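Local coordinates for Xyn30D (Paenibacillus barcinonensis, PDB 4QB6), which is a modular enzyme that probably cleaves glucuronoxylan, represented by its attached carbohydrate-binding module, which binds calcium and the glucuronic acid of aldouronic acid, at residues F93-L97 and P154-N158. Sequence-based numbering, arbitrary orientation.
Sequences FRYAL and PNMDN. With CA (calcium ion), chain D; GCU (alpha-D-glucopyranuronic acid), chain B.
Met-156 and Phe-93 meet in the apolar centre. The Met-156 chain bends at chi2 (60°) and chi3 (64°), which turns its end back toward strand 87-96. Its SD reaches the edge of the Phe-93 ring, 3.8 Å from CD2, a Met-aromatic contact. Its CE also touches Phe-93 CD2 and, more loosely, Tyr-95 CB. Toward Leu-97, Pro-154 CB comes obliquely to the Tyr-95 ring, 3.5 Å from CD2. Phe-119 packs edge-to-face with both rings, and the Tyr-95 hydroxyl is hydrogen-bonded to Thr-120 O.

Backbone bonds join the two antiparallel strands. Ala-96 and Asn-155 form a hydrogen-bonded pair, with Ala-96 N 2.9 Å from Asn-155 O. Beyond the non-hydrogen-bonded pair Tyr-95 and Met-156, the register slips by one residue. Arg-94 N then binds Asn-158 O at 3.0 Å, while Arg-94 O accepts Asp-157 N at 2.8 Å.

At the polar edge, the Arg-94 chain runs extended from CG to NE beside Asp-157. Its NH1 is 2.7 Å from Asp-157 OD2 in a salt bridge. The oxygen lies in the guanidinium plane, but the carboxylate is turned 56° from it. Asn-158 ND2 packs against Arg-94 CB. Gly-59 O is a second partner of NH1. An alanine in place of Arg-94 would probably leave Asp-157 OD2 without its charged mate and Gly-59 O without the NH1 donor. The other carboxylate oxygen, Asp-157 OD1, binds calcium at 2.3 Å, and Asp-157 O binds it too. Glu-41, Glu-43, Thr-61 and Gly-64 share this ion. On the other side of Met-156 in sequence, Asn-155 lines the glucuronic acid pocket. Asp-157 and Asn-158 opposite Arg-94 make a classic beta bulge, here at a calcium site of the beta-sandwich carbohydrate-binding module.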
loop_
_atom_site.group_PDB
_atom_site.type_symbol
_atom_site.label_atom_id
_atom_site.label_comp_id
_atom_site.label_asym_id
_atom_site.label_seq_id
_atom_site.Cartn_x
_atom_site.Cartn_y
_atom_site.Cartn_z
ATOM N N PHE A 93 0.693 5.133 -3.450
ATOM C CA PHE A 93 1.335 3.834 -3.428
ATOM C C PHE A 93 2.348 3.750 -4.537
ATOM O O PHE A 93 2.011 4.096 -5.679
ATOM C CB PHE A 93 0.297 2.722 -3.682
ATOM C CG PHE A 93 -0.802 2.659 -2.664
ATOM C CD1 PHE A 93 -1.961 3.405 -2.817
ATOM C CD2 PHE A 93 -0.684 1.863 -1.536
ATOM C CE1 PHE A 93 -2.962 3.326 -1.884
ATOM C CE2 PHE A 93 -1.691 1.821 -0.598
ATOM C CZ PHE A 93 -2.825 2.562 -0.777
ATOM N N ARG A 94 3.554 3.301 -4.261
ATOM C CA ARG A 94 4.551 2.979 -5.290
ATOM C C ARG A 94 4.582 1.472 -5.374
ATOM O O ARG A 94 4.832 0.789 -4.363
ATOM C CB ARG A 94 5.919 3.548 -4.960
ATOM C CG ARG A 94 6.933 3.358 -6.097
ATOM C CD ARG A 94 8.181 4.186 -5.854
ATOM N NE ARG A 94 9.105 4.209 -7.010
ATOM C CZ ARG A 94 10.150 3.431 -7.143
ATOM N NH1 ARG A 94 10.416 2.495 -6.268
ATOM N NH2 ARG A 94 10.956 3.551 -8.201
ATOM N N TYR A 95 4.317 0.930 -6.563
ATOM C CA TYR A 95 4.063 -0.503 -6.737
ATOM C C TYR A 95 4.454 -0.976 -8.104
ATOM O O TYR A 95 4.592 -0.160 -9.024
ATOM C CB TYR A 95 2.561 -0.811 -6.489
ATOM C CG TYR A 95 1.657 -0.372 -7.618
ATOM C CD1 TYR A 95 1.202 0.940 -7.728
ATOM C CD2 TYR A 95 1.265 -1.266 -8.603
ATOM C CE1 TYR A 95 0.401 1.329 -8.782
ATOM C CE2 TYR A 95 0.458 -0.879 -9.646
ATOM C CZ TYR A 95 0.052 0.417 -9.742
ATOM O OH TYR A 95 -0.778 0.826 -10.791
ATOM N N ALA A 96 4.581 -2.286 -8.270
ATOM C CA ALA A 96 4.857 -2.872 -9.577
ATOM C C ALA A 96 3.862 -3.961 -9.822
ATOM O O ALA A 96 3.461 -4.689 -8.906
ATOM C CB ALA A 96 6.282 -3.394 -9.631
ATOM N N LEU A 97 3.442 -4.101 -11.062
ATOM C CA LEU A 97 2.455 -5.121 -11.443
ATOM C C LEU A 97 2.658 -5.452 -12.913
ATOM O O LEU A 97 2.326 -4.624 -13.764
ATOM C CB LEU A 97 1.036 -4.612 -11.146
ATOM C CG LEU A 97 -0.122 -5.516 -11.544
ATOM C CD1 LEU A 97 0.057 -6.936 -11.050
ATOM C CD2 LEU A 97 -1.421 -4.926 -11.015
ATOM N N PRO A 154 -0.460 -6.220 -6.149
ATOM C CA PRO A 154 0.774 -5.727 -6.729
ATOM C C PRO A 154 1.932 -5.900 -5.758
ATOM O O PRO A 154 1.713 -5.974 -4.556
ATOM C CB PRO A 154 0.468 -4.257 -6.937
ATOM C CG PRO A 154 -0.439 -3.916 -5.816
ATOM C CD PRO A 154 -1.297 -5.143 -5.618
ATOM N N ASN A 155 3.159 -5.935 -6.245
ATOM C CA ASN A 155 4.282 -5.860 -5.349
ATOM C C ASN A 155 4.356 -4.421 -4.821
ATOM O O ASN A 155 4.276 -3.466 -5.610
ATOM C CB ASN A 155 5.577 -6.236 -6.024
ATOM C CG ASN A 155 5.692 -7.706 -6.325
ATOM O OD1 ASN A 155 4.944 -8.537 -5.815
ATOM N ND2 ASN A 155 6.693 -8.047 -7.123
ATOM N N MET A 156 4.485 -4.224 -3.519
ATOM C CA MET A 156 4.256 -2.927 -2.899
ATOM C C MET A 156 5.530 -2.394 -2.306
ATOM O O MET A 156 6.138 -3.033 -1.433
ATOM C CB MET A 156 3.191 -3.048 -1.805
ATOM C CG MET A 156 2.747 -1.718 -1.222
ATOM S SD MET A 156 2.034 -0.575 -2.399
ATOM C CE MET A 156 0.608 -1.390 -2.940
ATOM N N ASP A 157 5.966 -1.227 -2.763
ATOM C CA ASP A 157 7.244 -0.660 -2.313
ATOM C C ASP A 157 7.105 0.225 -1.099
ATOM O O ASP A 157 7.861 0.073 -0.133
ATOM C CB ASP A 157 7.892 0.114 -3.463
ATOM C CG ASP A 157 9.283 0.584 -3.150
ATOM O OD1 ASP A 157 9.943 0.048 -2.246
ATOM O OD2 ASP A 157 9.697 1.518 -3.859
ATOM N N ASN A 158 6.182 1.155 -1.151
ATOM C CA ASN A 158 6.043 2.184 -0.106
ATOM C C ASN A 158 4.737 2.903 -0.314
ATOM O O ASN A 158 4.076 2.711 -1.360
ATOM C CB ASN A 158 7.268 3.158 -0.085
ATOM C CG ASN A 158 7.347 4.075 -1.278
ATOM O OD1 ASN A 158 8.444 4.305 -1.843
ATOM N ND2 ASN A 158 6.288 4.647 -1.618
HETATM CA CA CA D . 10.417 -0.331 -0.070
HETATM C C1 GCU B . 6.034 -13.510 -9.785
HETATM C C2 GCU B . 6.929 -12.434 -9.227
HETATM C C3 GCU B . 6.444 -11.935 -7.883
HETATM C C4 GCU B . 4.913 -11.534 -7.995
HETATM C C5 GCU B . 4.142 -12.740 -8.496
HETATM C C6 GCU B . 2.699 -12.484 -8.640
HETATM O O2 GCU B . 8.304 -12.896 -9.200
HETATM O O3 GCU B . 7.156 -10.808 -7.382
HETATM O O4 GCU B . 4.434 -11.231 -6.668
HETATM O O5 GCU B . 4.689 -13.036 -9.764
HETATM O O6A GCU B . 2.063 -12.086 -7.654
HETATM O O6B GCU B . 2.149 -12.669 -9.718
#